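Local coordinates for protein extracellular ligand-binding receptor (Sphaerobacter thermophilus, PDB 4ZPJ) that probably captures a small substrate outside the cell membrane for an ABC transporter, as members of the leucine-binding protein family do, and can bind zinc ions, at residues V149-L154 with G335-A340; E207-F212 with E226-I231; R265-Y270 with I279-S284; L352-G357 with L366-A371. All coordinates share one frame; numbering follows the deposited sequence.

How the interactions relate
Interaction 3 is the buried contact of the four and has both a hydrogen bond and a CH-pi contact; interactions 1 and 2 are partly buried, and interaction 4 lies at the surface. Interactions 2 and 3 reach the same four-stranded parallel sheet, each tying a helix to a strand of its own beta-alpha-beta unit, with centres about 14 Å apart. Interactions 1 and 4 share helix 336-354: the former meets its N-terminal end near the centre of the chain, the latter its far end. Chemistry follows place: aromatic and branched side chains fill interaction 3, a flexible selenomethionine chain spans interaction 2, and alanines permit close backbones in interactions 1 and 4.

Interaction 1. Residues V149-L154 with G335-A340; sequences VTNAGL and GLVDYA
Ala340 and Thr150 contribute most of the buried surface here, and they meet side chain to backbone: the methyl CB of Ala340 lies 3.5 Å from the backbone carbonyl O of Thr150. It is a van der Waals contact, with no hydrogen bond across the two segments. Alanine suits the place because its single carbon lets the backbones draw near, with CA of Thr150 and CA of Ala340 5.8 Å apart. The loop 149-154 leaves strand 147-149 of the mixed sheet of one lobe of the periplasmic-binding-protein fold, and it packs against the N-terminal part of helix 336-354. Gly335 is the N-cap residue of that helix, and its N donates to OD2 of Asp338 at 2.7 Å, a nearly straight bond (171°) to the anti lone pair. Arg76 forms a salt bridge with OD1 of the same carboxylate. Next along the loop, chi1 of Asn151 (-169°) swings the amide toward the helix, and OD1 of Asn151 ends 4.3 Å from CG1 of Val337. The amide is steadied by Thr128, whose O accepts from ND2, and Val337 also rests on Asn70 and Asn74 of helix 68-84.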
loop_
_atom_site.group_PDB
_atom_site.type_symbol
_atom_site.label_atom_id
_atom_site.label_comp_id
_atom_site.label_asym_id
_atom_site.label_seq_id
_atom_site.Cartn_x
_atom_site.Cartn_y
_atom_site.Cartn_z
ATOM N N VAL A 149 -10.025 -4.801 -2.356
ATOM C CA VAL A 149 -9.289 -3.600 -2.697
ATOM C C VAL A 149 -7.795 -3.786 -2.562
ATOM O O VAL A 149 -7.292 -4.114 -1.477
ATOM C CB VAL A 149 -9.727 -2.442 -1.831
ATOM C CG1 VAL A 149 -8.900 -1.204 -2.147
ATOM C CG2 VAL A 149 -11.189 -2.174 -2.140
ATOM N N THR A 150 -7.077 -3.584 -3.676
ATOM C CA THR A 150 -5.642 -3.855 -3.685
ATOM C C THR A 150 -4.791 -2.591 -3.564
ATOM O O THR A 150 -3.562 -2.677 -3.415
ATOM C CB THR A 150 -5.249 -4.648 -4.948
ATOM O OG1 THR A 150 -5.680 -3.941 -6.125
ATOM C CG2 THR A 150 -5.950 -6.007 -4.951
ATOM N N ASN A 151 -5.404 -1.410 -3.618
ATOM C CA ASN A 151 -4.589 -0.200 -3.470
ATOM C C ASN A 151 -5.274 0.882 -2.707
ATOM O O ASN A 151 -4.937 1.072 -1.573
ATOM C CB ASN A 151 -4.064 0.308 -4.816
ATOM C CG ASN A 151 -3.021 1.388 -4.649
ATOM O OD1 ASN A 151 -1.899 1.143 -4.114
ATOM N ND2 ASN A 151 -3.408 2.589 -4.962
ATOM N N ALA A 152 -6.235 1.578 -3.308
ATOM C CA ALA A 152 -6.964 2.693 -2.696
ATOM C C ALA A 152 -6.957 2.699 -1.154
ATOM O O ALA A 152 -7.642 1.902 -0.528
ATOM C CB ALA A 152 -8.395 2.694 -3.194
ATOM N N GLY A 153 -6.207 3.613 -0.553
ATOM C CA GLY A 153 -5.916 3.536 0.894
ATOM C C GLY A 153 -6.848 4.428 1.714
ATOM O O GLY A 153 -6.716 4.517 2.956
ATOM N N LEU A 154 -7.771 5.083 1.020
ATOM C CA LEU A 154 -8.877 5.860 1.653
ATOM C C LEU A 154 -9.297 5.347 3.047
ATOM O O LEU A 154 -9.884 4.263 3.183
ATOM C CB LEU A 154 -10.114 5.840 0.731
ATOM C CG LEU A 154 -11.276 6.735 1.160
ATOM C CD1 LEU A 154 -10.855 8.203 1.147
ATOM C CD2 LEU A 154 -12.525 6.545 0.292
ATOM N N GLY A 335 8.040 -4.547 -5.944
ATOM C CA GLY A 335 7.860 -3.553 -4.937
ATOM C C GLY A 335 6.513 -3.620 -4.271
ATOM O O GLY A 335 5.888 -4.680 -4.193
ATOM N N LEU A 336 6.056 -2.450 -3.821
ATOM C CA LEU A 336 4.925 -2.346 -2.928
ATOM C C LEU A 336 3.613 -2.737 -3.574
ATOM O O LEU A 336 2.801 -3.479 -2.990
ATOM C CB LEU A 336 4.808 -0.876 -2.492
ATOM C CG LEU A 336 5.079 -0.680 -1.017
ATOM C CD1 LEU A 336 5.711 0.668 -0.722
ATOM C CD2 LEU A 336 3.715 -0.836 -0.350
ATOM N N VAL A 337 3.381 -2.139 -4.740
ATOM C CA VAL A 337 2.210 -2.412 -5.515
ATOM C C VAL A 337 2.151 -3.855 -6.059
ATOM O O VAL A 337 1.076 -4.399 -6.217
ATOM C CB VAL A 337 2.022 -1.376 -6.657
ATOM C CG1 VAL A 337 1.798 0.004 -6.047
ATOM C CG2 VAL A 337 3.242 -1.355 -7.602
ATOM N N ASP A 338 3.287 -4.431 -6.394
ATOM C CA ASP A 338 3.360 -5.832 -6.787
ATOM C C ASP A 338 3.011 -6.663 -5.591
ATOM O O ASP A 338 2.308 -7.631 -5.721
ATOM C CB ASP A 338 4.756 -6.241 -7.274
ATOM C CG ASP A 338 5.342 -5.283 -8.346
ATOM O OD1 ASP A 338 4.863 -5.272 -9.488
ATOM O OD2 ASP A 338 6.340 -4.598 -8.036
ATOM N N TYR A 339 3.523 -6.296 -4.409
ATOM C CA TYR A 339 3.263 -7.055 -3.208
ATOM C C TYR A 339 1.769 -7.082 -2.890
ATOM O O TYR A 339 1.158 -8.158 -2.568
ATOM C CB TYR A 339 4.060 -6.467 -2.014
ATOM C CG TYR A 339 3.571 -7.032 -0.690
ATOM C CD1 TYR A 339 3.901 -8.303 -0.293
ATOM C CD2 TYR A 339 2.682 -6.310 0.101
ATOM C CE1 TYR A 339 3.428 -8.822 0.925
ATOM C CE2 TYR A 339 2.153 -6.838 1.279
ATOM C CZ TYR A 339 2.538 -8.066 1.709
ATOM O OH TYR A 339 2.018 -8.536 2.914
ATOM N N ALA A 340 1.168 -5.903 -2.948
ATOM C CA ALA A 340 -0.236 -5.755 -2.572
ATOM C C ALA A 340 -1.185 -6.513 -3.520
ATOM O O ALA A 340 -2.134 -7.151 -3.051
ATOM C CB ALA A 340 -0.618 -4.276 -2.500
#

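Interaction 2. Residues E207-F212 with E226-I231; sequences EEMAAF and EVVAPI
Within the beta-alpha-beta unit of strand 194-200, helix 203-218 and strand 222-229, Met209 of the helix extends over Glu226 and Val228 of the last strand. Met209, present as selenomethionine, has CG beside its backbone N (chi1 -76°) and bends at the end of the chain (chi3 -49°), which turns the terminal methyl CE onto the strand. There CE lies 3.7 Å from CG2 of Val228, the two side chains crossing at about a right angle, and 3.4 Å from OE2 of Glu226. Farther back, SE of Met209 sits 4.2 Å from CB of Glu226, making the aliphatic base of the glutamate part of the packing. Helices packed on a parallel sheet in this way are a feature of alpha/beta folds: a long, flexible apolar chain can reach from the helix to two strands, and Met209 also touches Leu197 of the neighbouring strand 194-200. Glu226 and Val228, two residues apart on the strand, both lend atoms to this face, whereas CB of Val227 points away. The glutamate chain is extended beyond CG, and its OE1 forms a salt bridge with Arg213 of the same helix. Val228 additionally packs on Asp201, which with His206 binds a zinc ion about 5 Å from the valine side chain.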
loop_
_atom_site.group_PDB
_atom_site.type_symbol
_atom_site.label_atom_id
_atom_site.label_comp_id
_atom_site.label_asym_id
_atom_site.label_seq_id
_atom_site.Cartn_x
_atom_site.Cartn_y
_atom_site.Cartn_z
ATOM N N GLU A 207 -4.059 12.206 5.440
ATOM C CA GLU A 207 -4.356 10.996 6.221
ATOM C C GLU A 207 -3.095 10.368 6.748
ATOM O O GLU A 207 -3.113 9.840 7.866
ATOM C CB GLU A 207 -5.161 9.991 5.407
ATOM C CG GLU A 207 -6.564 10.517 5.017
ATOM C CD GLU A 207 -7.437 9.514 4.273
ATOM O OE1 GLU A 207 -6.989 8.357 3.999
ATOM O OE2 GLU A 207 -8.601 9.887 3.980
ATOM N N GLU A 208 -2.010 10.396 5.959
ATOM C CA GLU A 208 -0.681 9.924 6.426
ATOM C C GLU A 208 -0.095 10.786 7.556
ATOM O O GLU A 208 0.509 10.260 8.517
ATOM C CB GLU A 208 0.288 9.937 5.292
ATOM C CG GLU A 208 0.020 8.891 4.217
ATOM C CD GLU A 208 0.833 7.589 4.393
ATOM O OE1 GLU A 208 1.763 7.564 5.255
ATOM O OE2 GLU A 208 0.568 6.623 3.616
HETATM N N MSE A 209 -0.275 12.108 7.460
HETATM C CA MSE A 209 0.175 13.007 8.537
HETATM C C MSE A 209 -0.585 12.688 9.812
HETATM O O MSE A 209 0.005 12.572 10.904
HETATM C CB MSE A 209 0.059 14.497 8.171
HETATM C CG MSE A 209 1.206 14.828 7.235
HETATM SE SE MSE A 209 1.414 16.769 6.912
HETATM C CE MSE A 209 -0.425 17.230 6.473
ATOM N N ALA A 210 -1.892 12.513 9.681
ATOM C CA ALA A 210 -2.753 12.262 10.830
ATOM C C ALA A 210 -2.456 10.947 11.491
ATOM O O ALA A 210 -2.554 10.838 12.703
ATOM C CB ALA A 210 -4.215 12.319 10.409
ATOM N N ALA A 211 -2.055 9.946 10.714
ATOM C CA ALA A 211 -1.814 8.635 11.261
ATOM C C ALA A 211 -0.483 8.672 11.993
ATOM O O ALA A 211 -0.344 8.102 13.066
ATOM C CB ALA A 211 -1.842 7.584 10.161
ATOM N N PHE A 212 0.481 9.396 11.425
ATOM C CA PHE A 212 1.772 9.534 12.053
ATOM C C PHE A 212 1.679 10.296 13.368
ATOM O O PHE A 212 2.243 9.880 14.357
ATOM C CB PHE A 212 2.777 10.214 11.141
ATOM C CG PHE A 212 4.200 10.016 11.580
ATOM C CD1 PHE A 212 4.765 10.826 12.564
ATOM C CD2 PHE A 212 4.966 8.973 11.050
ATOM C CE1 PHE A 212 6.063 10.641 12.984
ATOM C CE2 PHE A 212 6.283 8.804 11.444
ATOM C CZ PHE A 212 6.828 9.632 12.421
ATOM N N GLU A 226 3.012 21.346 10.622
ATOM C CA GLU A 226 2.733 20.581 9.401
ATOM C C GLU A 226 3.020 21.502 8.229
ATOM O O GLU A 226 2.537 22.627 8.191
ATOM C CB GLU A 226 1.261 20.158 9.322
ATOM C CG GLU A 226 0.712 19.389 10.531
ATOM C CD GLU A 226 -0.716 18.837 10.321
ATOM O OE1 GLU A 226 -1.263 18.222 11.277
ATOM O OE2 GLU A 226 -1.317 19.010 9.225
ATOM N N VAL A 227 3.816 21.022 7.282
ATOM C CA VAL A 227 4.107 21.737 6.074
ATOM C C VAL A 227 3.671 20.910 4.860
ATOM O O VAL A 227 4.113 19.769 4.594
ATOM C CB VAL A 227 5.605 22.075 5.941
ATOM C CG1 VAL A 227 5.861 22.909 4.677
ATOM C CG2 VAL A 227 6.100 22.843 7.160
ATOM N N VAL A 228 2.843 21.534 4.074
ATOM C CA VAL A 228 2.285 20.907 2.935
ATOM C C VAL A 228 2.782 21.594 1.649
ATOM O O VAL A 228 3.049 22.802 1.634
ATOM C CB VAL A 228 0.787 20.920 3.148
ATOM C CG1 VAL A 228 0.054 21.392 1.931
ATOM C CG2 VAL A 228 0.358 19.532 3.640
ATOM N N ALA A 229 2.950 20.802 0.589
ATOM C CA ALA A 229 3.442 21.288 -0.696
ATOM C C ALA A 229 2.520 20.806 -1.800
ATOM O O ALA A 229 2.117 19.664 -1.736
ATOM C CB ALA A 229 4.845 20.765 -0.923
ATOM N N PRO A 230 2.158 21.673 -2.796
ATOM C CA PRO A 230 1.213 21.161 -3.811
ATOM C C PRO A 230 1.730 19.942 -4.546
ATOM O O PRO A 230 2.938 19.768 -4.713
ATOM C CB PRO A 230 1.076 22.312 -4.812
ATOM C CG PRO A 230 1.571 23.538 -4.101
ATOM C CD PRO A 230 2.569 23.060 -3.066
ATOM N N ILE A 231 0.811 19.134 -5.046
ATOM C CA ILE A 231 1.178 18.089 -5.976
ATOM C C ILE A 231 1.925 18.718 -7.145
ATOM O O ILE A 231 1.507 19.785 -7.606
ATOM C CB ILE A 231 -0.052 17.380 -6.572
ATOM C CG1 ILE A 231 -0.928 16.767 -5.489
ATOM C CG2 ILE A 231 0.405 16.304 -7.558
ATOM C CD1 ILE A 231 -0.483 15.404 -5.117
#

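Interaction 3. Residues R265-Y270 with I279-S284; sequences RFLVQY and IPLIPS
One hydrogen bond joins the two segments: OH of Tyr270 donates to the backbone O of Ile279 at 2.7 Å. The donor stands 42° out of the carbonyl plane, so it is not on a lone pair, although the oxygen itself lies at the edge of the tyrosine ring. Beside this bond, CG2 of Ile279 comes to 3.3 Å from the same OH. The ring's face serves a different purpose, a CH-pi contact in which CD2 of Leu281 sits 3.8 Å from the centroid of the Tyr270 ring, 19° off its normal. With chi1 at -167°, CG of Tyr270 stands opposite the backbone N and the ring reaches from helix to strand, where face and hydroxyl both find partners. Apolar contacts complete the set, all centred on that leucine methyl: CD2 of Leu267 meets CD2 of Leu281 at 3.6 Å, and CE2 of Phe266 approaches it obliquely at 4.1 Å. A branched leucine suits this spot, where one methyl can touch three helix side chains. A valine in place of Tyr270 would probably leave the Ile279 carbonyl without this donor and open a gap over Leu281. Helix 261-272 runs nearly antiparallel to strand 281-283, the geometry of the beta-alpha-beta unit that begins with strand 252-256 in a parallel alpha/beta lobe.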
loop_
_atom_site.group_PDB
_atom_site.type_symbol
_atom_site.label_atom_id
_atom_site.label_comp_id
_atom_site.label_asym_id
_atom_site.label_seq_id
_atom_site.Cartn_x
_atom_site.Cartn_y
_atom_site.Cartn_z
ATOM N N ARG A 265 12.165 14.229 -6.247
ATOM C CA ARG A 265 12.636 15.642 -6.162
ATOM C C ARG A 265 12.780 16.105 -4.677
ATOM O O ARG A 265 13.748 16.772 -4.309
ATOM C CB ARG A 265 11.714 16.590 -6.976
ATOM C CG ARG A 265 11.869 16.472 -8.497
ATOM C CD ARG A 265 11.122 17.625 -9.218
ATOM N NE ARG A 265 9.705 17.571 -8.815
ATOM C CZ ARG A 265 8.758 16.786 -9.366
ATOM N NH1 ARG A 265 9.033 16.032 -10.440
ATOM N NH2 ARG A 265 7.517 16.786 -8.862
ATOM N N PHE A 266 11.853 15.702 -3.818
ATOM C CA PHE A 266 11.986 16.070 -2.433
ATOM C C PHE A 266 13.247 15.459 -1.768
ATOM O O PHE A 266 14.047 16.188 -1.152
ATOM C CB PHE A 266 10.754 15.687 -1.617
ATOM C CG PHE A 266 10.924 15.935 -0.141
ATOM C CD1 PHE A 266 10.720 17.180 0.385
ATOM C CD2 PHE A 266 11.349 14.919 0.701
ATOM C CE1 PHE A 266 10.908 17.413 1.748
ATOM C CE2 PHE A 266 11.554 15.138 2.066
ATOM C CZ PHE A 266 11.329 16.390 2.593
ATOM N N LEU A 267 13.419 14.140 -1.872
ATOM C CA LEU A 267 14.554 13.507 -1.186
ATOM C C LEU A 267 15.849 14.024 -1.705
ATOM O O LEU A 267 16.736 14.355 -0.939
ATOM C CB LEU A 267 14.513 11.991 -1.319
ATOM C CG LEU A 267 13.505 11.436 -0.332
ATOM C CD1 LEU A 267 13.180 10.001 -0.621
ATOM C CD2 LEU A 267 14.033 11.606 1.075
ATOM N N VAL A 268 15.951 14.181 -3.012
ATOM C CA VAL A 268 17.210 14.590 -3.593
ATOM C C VAL A 268 17.502 16.020 -3.117
ATOM O O VAL A 268 18.649 16.344 -2.808
ATOM C CB VAL A 268 17.197 14.515 -5.167
ATOM C CG1 VAL A 268 18.258 15.418 -5.788
ATOM C CG2 VAL A 268 17.404 13.084 -5.684
ATOM N N GLN A 269 16.487 16.874 -3.049
ATOM C CA GLN A 269 16.740 18.280 -2.694
ATOM C C GLN A 269 16.945 18.422 -1.193
ATOM O O GLN A 269 17.684 19.283 -0.719
ATOM C CB GLN A 269 15.638 19.211 -3.205
ATOM C CG GLN A 269 15.507 19.194 -4.743
ATOM C CD GLN A 269 14.355 20.061 -5.253
ATOM O OE1 GLN A 269 13.847 20.932 -4.554
ATOM N NE2 GLN A 269 13.932 19.807 -6.464
ATOM N N TYR A 270 16.326 17.539 -0.453
ATOM C CA TYR A 270 16.564 17.472 0.978
ATOM C C TYR A 270 18.043 17.248 1.252
ATOM O O TYR A 270 18.604 17.888 2.131
ATOM C CB TYR A 270 15.687 16.403 1.614
ATOM C CG TYR A 270 15.623 16.466 3.109
ATOM C CD1 TYR A 270 14.668 17.277 3.761
ATOM C CD2 TYR A 270 16.487 15.734 3.887
ATOM C CE1 TYR A 270 14.585 17.331 5.143
ATOM C CE2 TYR A 270 16.398 15.769 5.272
ATOM C CZ TYR A 270 15.448 16.560 5.890
ATOM O OH TYR A 270 15.403 16.622 7.254
ATOM N N ILE A 279 19.225 17.429 9.876
ATOM C CA ILE A 279 17.904 17.140 10.420
ATOM C C ILE A 279 17.442 15.725 10.035
ATOM O O ILE A 279 17.186 15.447 8.863
ATOM C CB ILE A 279 16.901 18.178 9.918
ATOM C CG1 ILE A 279 17.253 19.550 10.470
ATOM C CG2 ILE A 279 15.503 17.857 10.363
ATOM C CD1 ILE A 279 16.635 20.667 9.647
ATOM N N PRO A 280 17.339 14.829 11.023
ATOM C CA PRO A 280 16.907 13.462 10.694
ATOM C C PRO A 280 15.577 13.435 10.004
ATOM O O PRO A 280 14.670 14.169 10.361
ATOM C CB PRO A 280 16.819 12.760 12.069
ATOM C CG PRO A 280 17.790 13.551 12.940
ATOM C CD PRO A 280 17.677 14.980 12.455
ATOM N N LEU A 281 15.460 12.553 9.037
ATOM C CA LEU A 281 14.268 12.478 8.223
ATOM C C LEU A 281 13.788 11.042 8.197
ATOM O O LEU A 281 14.601 10.130 7.994
ATOM C CB LEU A 281 14.606 12.933 6.820
ATOM C CG LEU A 281 13.580 12.637 5.745
ATOM C CD1 LEU A 281 12.310 13.407 5.998
ATOM C CD2 LEU A 281 14.169 13.013 4.406
ATOM N N ILE A 282 12.472 10.848 8.383
ATOM C CA ILE A 282 11.856 9.562 8.231
ATOM C C ILE A 282 10.949 9.719 7.032
ATOM O O ILE A 282 9.926 10.431 7.087
ATOM C CB ILE A 282 11.050 9.158 9.466
ATOM C CG1 ILE A 282 11.995 8.948 10.643
ATOM C CG2 ILE A 282 10.205 7.938 9.161
ATOM C CD1 ILE A 282 11.322 8.657 11.947
ATOM N N PRO A 283 11.349 9.112 5.916
ATOM C CA PRO A 283 10.501 9.105 4.776
ATOM C C PRO A 283 9.417 8.114 4.949
ATOM O O PRO A 283 9.565 7.119 5.661
ATOM C CB PRO A 283 11.390 8.600 3.641
ATOM C CG PRO A 283 12.733 8.375 4.194
ATOM C CD PRO A 283 12.589 8.351 5.700
ATOM N N SER A 284 8.326 8.359 4.250
ATOM C CA SER A 284 7.328 7.328 4.085
ATOM C C SER A 284 7.934 6.180 3.291
ATOM O O SER A 284 8.727 6.399 2.345
ATOM C CB SER A 284 6.120 7.876 3.328
ATOM O OG SER A 284 5.376 6.832 2.752
#

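Interaction 4. Residues L352-G357 with L366-A371; sequences LTAIDG and LEALKA
Ile355 meets Ala368 with just one arm of its branched side chain. From CB, which points toward helix 362-371, the methyl CG2 departs beside the backbone N and anti to the carbonyl carbon, reaching 3.7 Å from CB of Ala368. The other branch takes a different course: CG1 lies between the backbone N and the carbonyl carbon (chi1 68°), the crowded position, and CD1 at its tip ends farther from the alanine, 5.7 Å from CB of Ala368. Beta branching thus lets one residue place a methyl on the neighbouring helix while the longer arm stays clear of Ala368. Ile355 is the first residue to leave helical geometry at the end of helix 336-354, and a Schellman motif closes that helix: N of Gly357 bonds to O of Leu352 at 2.9 Å, and N of Asp356 bonds to O of Thr353 at 3.0 Å. Asp356 is the C-prime residue and takes the positive phi (51°) that the motif needs; Gly357, also at positive phi, adopts such a backbone readily. One residue earlier, CB of Ala354 adds a looser touch, 4.3 Å from CB of Ala368. Small residues on both sides keep the pair close, with CA of Ala354 6.6 Å from CA of Ala368, and deeper in the interface Leu369 packs on Val347 and Ala351 of helix 336-354.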
loop_
_atom_site.group_PDB
_atom_site.type_symbol
_atom_site.label_atom_id
_atom_site.label_comp_id
_atom_site.label_asym_id
_atom_site.label_seq_id
_atom_site.Cartn_x
_atom_site.Cartn_y
_atom_site.Cartn_z
ATOM N N LEU A 352 -11.178 -19.329 -2.504
ATOM C CA LEU A 352 -11.769 -20.194 -3.496
ATOM C C LEU A 352 -11.458 -21.667 -3.267
ATOM O O LEU A 352 -12.284 -22.533 -3.543
ATOM C CB LEU A 352 -11.310 -19.787 -4.858
ATOM C CG LEU A 352 -11.903 -18.467 -5.414
ATOM C CD1 LEU A 352 -11.571 -18.365 -6.870
ATOM C CD2 LEU A 352 -13.390 -18.380 -5.291
ATOM N N THR A 353 -10.268 -21.944 -2.764
ATOM C CA THR A 353 -9.884 -23.292 -2.431
ATOM C C THR A 353 -10.777 -23.802 -1.322
ATOM O O THR A 353 -11.318 -24.901 -1.443
ATOM C CB THR A 353 -8.415 -23.352 -1.985
ATOM O OG1 THR A 353 -7.586 -22.924 -3.062
ATOM C CG2 THR A 353 -8.013 -24.754 -1.561
ATOM N N ALA A 354 -10.951 -23.004 -0.266
ATOM C CA ALA A 354 -11.722 -23.427 0.911
ATOM C C ALA A 354 -13.176 -23.751 0.600
ATOM O O ALA A 354 -13.739 -24.646 1.182
ATOM C CB ALA A 354 -11.666 -22.338 1.968
ATOM N N ILE A 355 -13.802 -22.999 -0.298
ATOM C CA ILE A 355 -15.176 -23.320 -0.741
ATOM C C ILE A 355 -15.235 -24.139 -2.037
ATOM O O ILE A 355 -16.287 -24.175 -2.723
ATOM C CB ILE A 355 -16.027 -22.056 -0.958
ATOM C CG1 ILE A 355 -15.528 -21.247 -2.160
ATOM C CG2 ILE A 355 -16.046 -21.195 0.304
ATOM C CD1 ILE A 355 -16.482 -20.163 -2.598
ATOM N N ASP A 356 -14.126 -24.778 -2.400
ATOM C CA ASP A 356 -14.106 -25.686 -3.549
ATOM C C ASP A 356 -14.699 -25.025 -4.833
ATOM O O ASP A 356 -15.334 -25.679 -5.648
ATOM C CB ASP A 356 -14.845 -27.003 -3.171
ATOM C CG ASP A 356 -14.269 -28.259 -3.873
ATOM O OD1 ASP A 356 -13.050 -28.298 -4.158
ATOM O OD2 ASP A 356 -15.035 -29.233 -4.115
ATOM N N GLY A 357 -14.461 -23.723 -5.005
ATOM C CA GLY A 357 -14.909 -23.000 -6.182
ATOM C C GLY A 357 -16.369 -22.645 -6.249
ATOM O O GLY A 357 -16.799 -22.008 -7.223
ATOM N N LEU A 366 -17.944 -15.167 1.412
ATOM C CA LEU A 366 -17.636 -14.127 2.382
ATOM C C LEU A 366 -17.086 -14.640 3.677
ATOM O O LEU A 366 -16.160 -14.000 4.225
ATOM C CB LEU A 366 -18.853 -13.311 2.736
ATOM C CG LEU A 366 -19.497 -12.489 1.628
ATOM C CD1 LEU A 366 -20.674 -11.751 2.257
ATOM C CD2 LEU A 366 -18.543 -11.493 1.049
ATOM N N GLU A 367 -17.664 -15.741 4.183
ATOM C CA GLU A 367 -17.185 -16.345 5.387
ATOM C C GLU A 367 -15.790 -16.888 5.110
ATOM O O GLU A 367 -14.919 -16.775 5.975
ATOM C CB GLU A 367 -18.130 -17.442 5.968
ATOM C CG GLU A 367 -19.616 -17.031 6.144
ATOM C CD GLU A 367 -20.358 -17.615 7.372
ATOM O OE1 GLU A 367 -20.058 -17.159 8.505
ATOM O OE2 GLU A 367 -21.294 -18.471 7.223
ATOM N N ALA A 368 -15.532 -17.428 3.905
ATOM C CA ALA A 368 -14.163 -17.931 3.614
ATOM C C ALA A 368 -13.128 -16.753 3.519
ATOM O O ALA A 368 -12.029 -16.811 4.107
ATOM C CB ALA A 368 -14.115 -18.846 2.383
ATOM N N LEU A 369 -13.493 -15.679 2.849
ATOM C CA LEU A 369 -12.609 -14.487 2.803
ATOM C C LEU A 369 -12.311 -13.964 4.199
ATOM O O LEU A 369 -11.143 -13.704 4.501
ATOM C CB LEU A 369 -13.202 -13.377 1.988
ATOM C CG LEU A 369 -13.237 -13.700 0.523
ATOM C CD1 LEU A 369 -14.336 -12.886 -0.143
ATOM C CD2 LEU A 369 -11.888 -13.429 -0.146
ATOM N N LYS A 370 -13.333 -13.847 5.054
ATOM C CA LYS A 370 -13.088 -13.386 6.422
ATOM C C LYS A 370 -12.040 -14.232 7.181
ATOM O O LYS A 370 -11.292 -13.704 8.039
ATOM C CB LYS A 370 -14.368 -13.355 7.278
ATOM C CG LYS A 370 -15.294 -12.211 6.978
ATOM C CD LYS A 370 -16.262 -11.897 8.131
ATOM C CE LYS A 370 -15.609 -10.862 9.025
ATOM N NZ LYS A 370 -16.242 -10.815 10.361
ATOM N N ALA A 371 -12.030 -15.535 6.897
ATOM C CA ALA A 371 -11.151 -16.494 7.589
ATOM C C ALA A 371 -9.789 -16.690 6.921
ATOM O O ALA A 371 -8.957 -17.437 7.403
ATOM C CB ALA A 371 -11.874 -17.853 7.700
#